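Local coordinates for PLP-Dependent L-Arginine Hydroxylase MppP (Streptomyces wadayamensis, PDB 6C9B), which uses pyridoxal phosphate and acts as an L-arginine oxidase, not an oxygenase, giving 4-hydroxy-2-ketoarginine and 2-ketoarginine as products, at residues V351-S356 and K364-L369. Residues are numbered along the deposited sequence; the frame is centred on the assembly and turned at random.
Sequences VRIALS and KSVQVL. With EGV ((4S)-5-carbamimidamido-4-hydroxy-2-oxopentanoic acid), chain F.
Strand 350-354 has the product pocket on one face and a buried apolar layer against helix 359-372 on the other, and Ile353 makes the touch on the helix side. Its CD1 meets CD2 of Leu369 at 3.9 Å, the two side chains reaching toward each other tip to tip. A second, looser approach brings the same CD1 to 4.4 Å from CG1 of Val366, one helical turn back. The ethyl arm of Ile353 is extended (chi2 170°), which carries its terminal methyl across to the helix; the backbones stay well apart, with 8.8 Å between CA of Ile353 and CA of Val366. Only 116 Å² is buried between the segments, and the contact is purely apolar. On the same side of the strand, Val351 turns its CB toward the helix and packs on Val312 and Phe314.

In this fold, that of the class I aminotransferases, the strand lies inside the smaller mixed sheet, antiparallel to both 331-335 and 309-314, and the chain turns back through 359-372 to cover it. Val366 also rests on Ala291, at the end of the long helix 256-291.

Between Val351 and Ile353, Arg352 points to the opposite face and grips the carboxylate of the bound 4-hydroxy-2-ketoarginine end-on. Its NH1 donates to O12 of the ligand at 2.8 Å, while NH2 donates to O11 at 3.0 Å with an N-H...O angle of 158°. The carboxylate carbon C10 sits at the guanidinium edge, in its plane, the usual two-pronged arginine-carboxylate pairing. A bend at chi3 (71°) in an otherwise extended chain sets that edge toward the ligand. NH1 is also hydrogen-bonded to the carbonyl oxygen of Ala26, and NH2 more weakly to Asn160, fixing the group's rotation.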
loop_
_atom_site.group_PDB
_atom_site.type_symbol
_atom_site.label_atom_id
_atom_site.label_comp_id
_atom_site.label_asym_id
_atom_site.label_seq_id
_atom_site.Cartn_x
_atom_site.Cartn_y
_atom_site.Cartn_z
ATOM N N VAL B 351 -28.369 4.265 5.272
ATOM C CA VAL B 351 -27.377 4.137 4.208
ATOM C C VAL B 351 -26.494 5.374 4.230
ATOM O O VAL B 351 -26.859 6.422 4.768
ATOM C CB VAL B 351 -27.987 3.966 2.799
ATOM C CG1 VAL B 351 -28.856 2.742 2.734
ATOM C CG2 VAL B 351 -28.776 5.167 2.420
ATOM N N ARG B 352 -25.338 5.255 3.595
ATOM C CA ARG B 352 -24.385 6.352 3.488
ATOM C C ARG B 352 -24.229 6.731 2.023
ATOM O O ARG B 352 -24.119 5.858 1.159
ATOM C CB ARG B 352 -23.013 5.978 4.080
ATOM C CG ARG B 352 -22.158 7.183 4.406
ATOM C CD ARG B 352 -20.694 6.810 4.680
ATOM N NE ARG B 352 -20.025 6.403 3.440
ATOM C CZ ARG B 352 -18.710 6.202 3.320
ATOM N NH1 ARG B 352 -18.201 5.841 2.154
ATOM N NH2 ARG B 352 -17.897 6.358 4.361
ATOM N N ILE B 353 -24.227 8.037 1.758
ATOM C CA ILE B 353 -24.099 8.620 0.422
ATOM C C ILE B 353 -22.789 9.395 0.335
ATOM O O ILE B 353 -22.476 10.193 1.227
ATOM C CB ILE B 353 -25.285 9.556 0.132
ATOM C CG1 ILE B 353 -26.586 8.769 0.157
ATOM C CG2 ILE B 353 -25.125 10.283 -1.192
ATOM C CD1 ILE B 353 -27.810 9.676 0.110
ATOM N N ALA B 354 -22.036 9.167 -0.740
ATOM C CA ALA B 354 -20.801 9.894 -1.003
ATOM C C ALA B 354 -21.085 11.243 -1.642
ATOM O O ALA B 354 -21.812 11.329 -2.636
ATOM C CB ALA B 354 -19.898 9.092 -1.943
ATOM N N LEU B 355 -20.500 12.296 -1.076
ATOM C CA LEU B 355 -20.728 13.659 -1.545
ATOM C C LEU B 355 -19.600 14.185 -2.431
ATOM O O LEU B 355 -19.788 15.205 -3.110
ATOM C CB LEU B 355 -20.907 14.599 -0.360
ATOM C CG LEU B 355 -22.080 14.310 0.585
ATOM C CD1 LEU B 355 -22.113 15.382 1.658
ATOM C CD2 LEU B 355 -23.417 14.266 -0.151
ATOM N N SER B 356 -18.435 13.526 -2.435
ATOM C CA SER B 356 -17.326 13.961 -3.293
ATOM C C SER B 356 -17.554 13.403 -4.689
ATOM O O SER B 356 -16.871 12.490 -5.159
ATOM C CB SER B 356 -15.983 13.521 -2.729
ATOM O OG SER B 356 -15.736 14.195 -1.504
ATOM N N LYS B 364 -28.873 12.991 -9.676
ATOM C CA LYS B 364 -29.616 11.898 -10.296
ATOM C C LYS B 364 -29.806 10.751 -9.322
ATOM O O LYS B 364 -30.890 10.164 -9.246
ATOM C CB LYS B 364 -28.900 11.388 -11.545
ATOM C CG LYS B 364 -28.973 12.279 -12.749
ATOM C CD LYS B 364 -28.245 11.626 -13.932
ATOM C CE LYS B 364 -28.718 12.176 -15.270
ATOM N NZ LYS B 364 -30.091 11.707 -15.626
ATOM N N SER B 365 -28.739 10.394 -8.590
ATOM C CA SER B 365 -28.802 9.265 -7.669
ATOM C C SER B 365 -29.804 9.491 -6.549
ATOM O O SER B 365 -30.521 8.562 -6.155
ATOM C CB SER B 365 -27.421 9.012 -7.071
ATOM O OG SER B 365 -26.508 8.708 -8.092
ATOM N N VAL B 366 -29.830 10.695 -5.976
ATOM C CA VAL B 366 -30.743 10.933 -4.864
ATOM C C VAL B 366 -32.169 11.164 -5.336
ATOM O O VAL B 366 -33.096 11.005 -4.540
ATOM C CB VAL B 366 -30.278 12.108 -3.987
ATOM C CG1 VAL B 366 -28.825 11.904 -3.574
ATOM C CG2 VAL B 366 -30.458 13.443 -4.689
ATOM N N GLN B 367 -32.388 11.527 -6.607
ATOM C CA GLN B 367 -33.757 11.526 -7.108
ATOM C C GLN B 367 -34.275 10.102 -7.211
ATOM O O GLN B 367 -35.444 9.833 -6.901
ATOM C CB GLN B 367 -33.841 12.234 -8.463
ATOM C CG GLN B 367 -33.732 13.744 -8.381
ATOM C CD GLN B 367 -34.834 14.375 -7.527
ATOM O OE1 GLN B 367 -35.991 13.939 -7.557
ATOM N NE2 GLN B 367 -34.475 15.404 -6.762
ATOM N N VAL B 368 -33.408 9.177 -7.636
ATOM C CA VAL B 368 -33.757 7.761 -7.632
ATOM C C VAL B 368 -34.060 7.303 -6.216
ATOM O O VAL B 368 -35.042 6.594 -5.975
ATOM C CB VAL B 368 -32.625 6.919 -8.254
ATOM C CG1 VAL B 368 -32.933 5.426 -8.146
ATOM C CG2 VAL B 368 -32.418 7.290 -9.702
ATOM N N LEU B 369 -33.217 7.689 -5.256
ATOM C CA LEU B 369 -33.473 7.298 -3.879
ATOM C C LEU B 369 -34.815 7.841 -3.403
ATOM O O LEU B 369 -35.568 7.140 -2.718
ATOM C CB LEU B 369 -32.324 7.771 -2.976
ATOM C CG LEU B 369 -32.435 7.450 -1.484
ATOM C CD1 LEU B 369 -32.557 5.954 -1.238
ATOM C CD2 LEU B 369 -31.239 8.017 -0.738
HETATM C C10 EGV F . -14.859 5.170 2.655
HETATM C C02 EGV F . -11.296 1.974 1.047
HETATM C C03 EGV F . -10.236 0.270 2.534
HETATM C C06 EGV F . -11.589 3.200 1.889
HETATM C C07 EGV F . -13.124 3.300 2.032
HETATM C C09 EGV F . -13.585 4.417 3.004
HETATM N N01 EGV F . -11.374 0.734 1.806
HETATM N N04 EGV F . -10.312 -0.942 3.263
HETATM N N05 EGV F . -9.131 0.986 2.559
HETATM O O08 EGV F . -11.109 4.320 1.262
HETATM O O11 EGV F . -15.119 6.146 3.332
HETATM O O12 EGV F . -15.603 4.813 1.720
HETATM O O13 EGV F . -12.966 4.707 4.024
#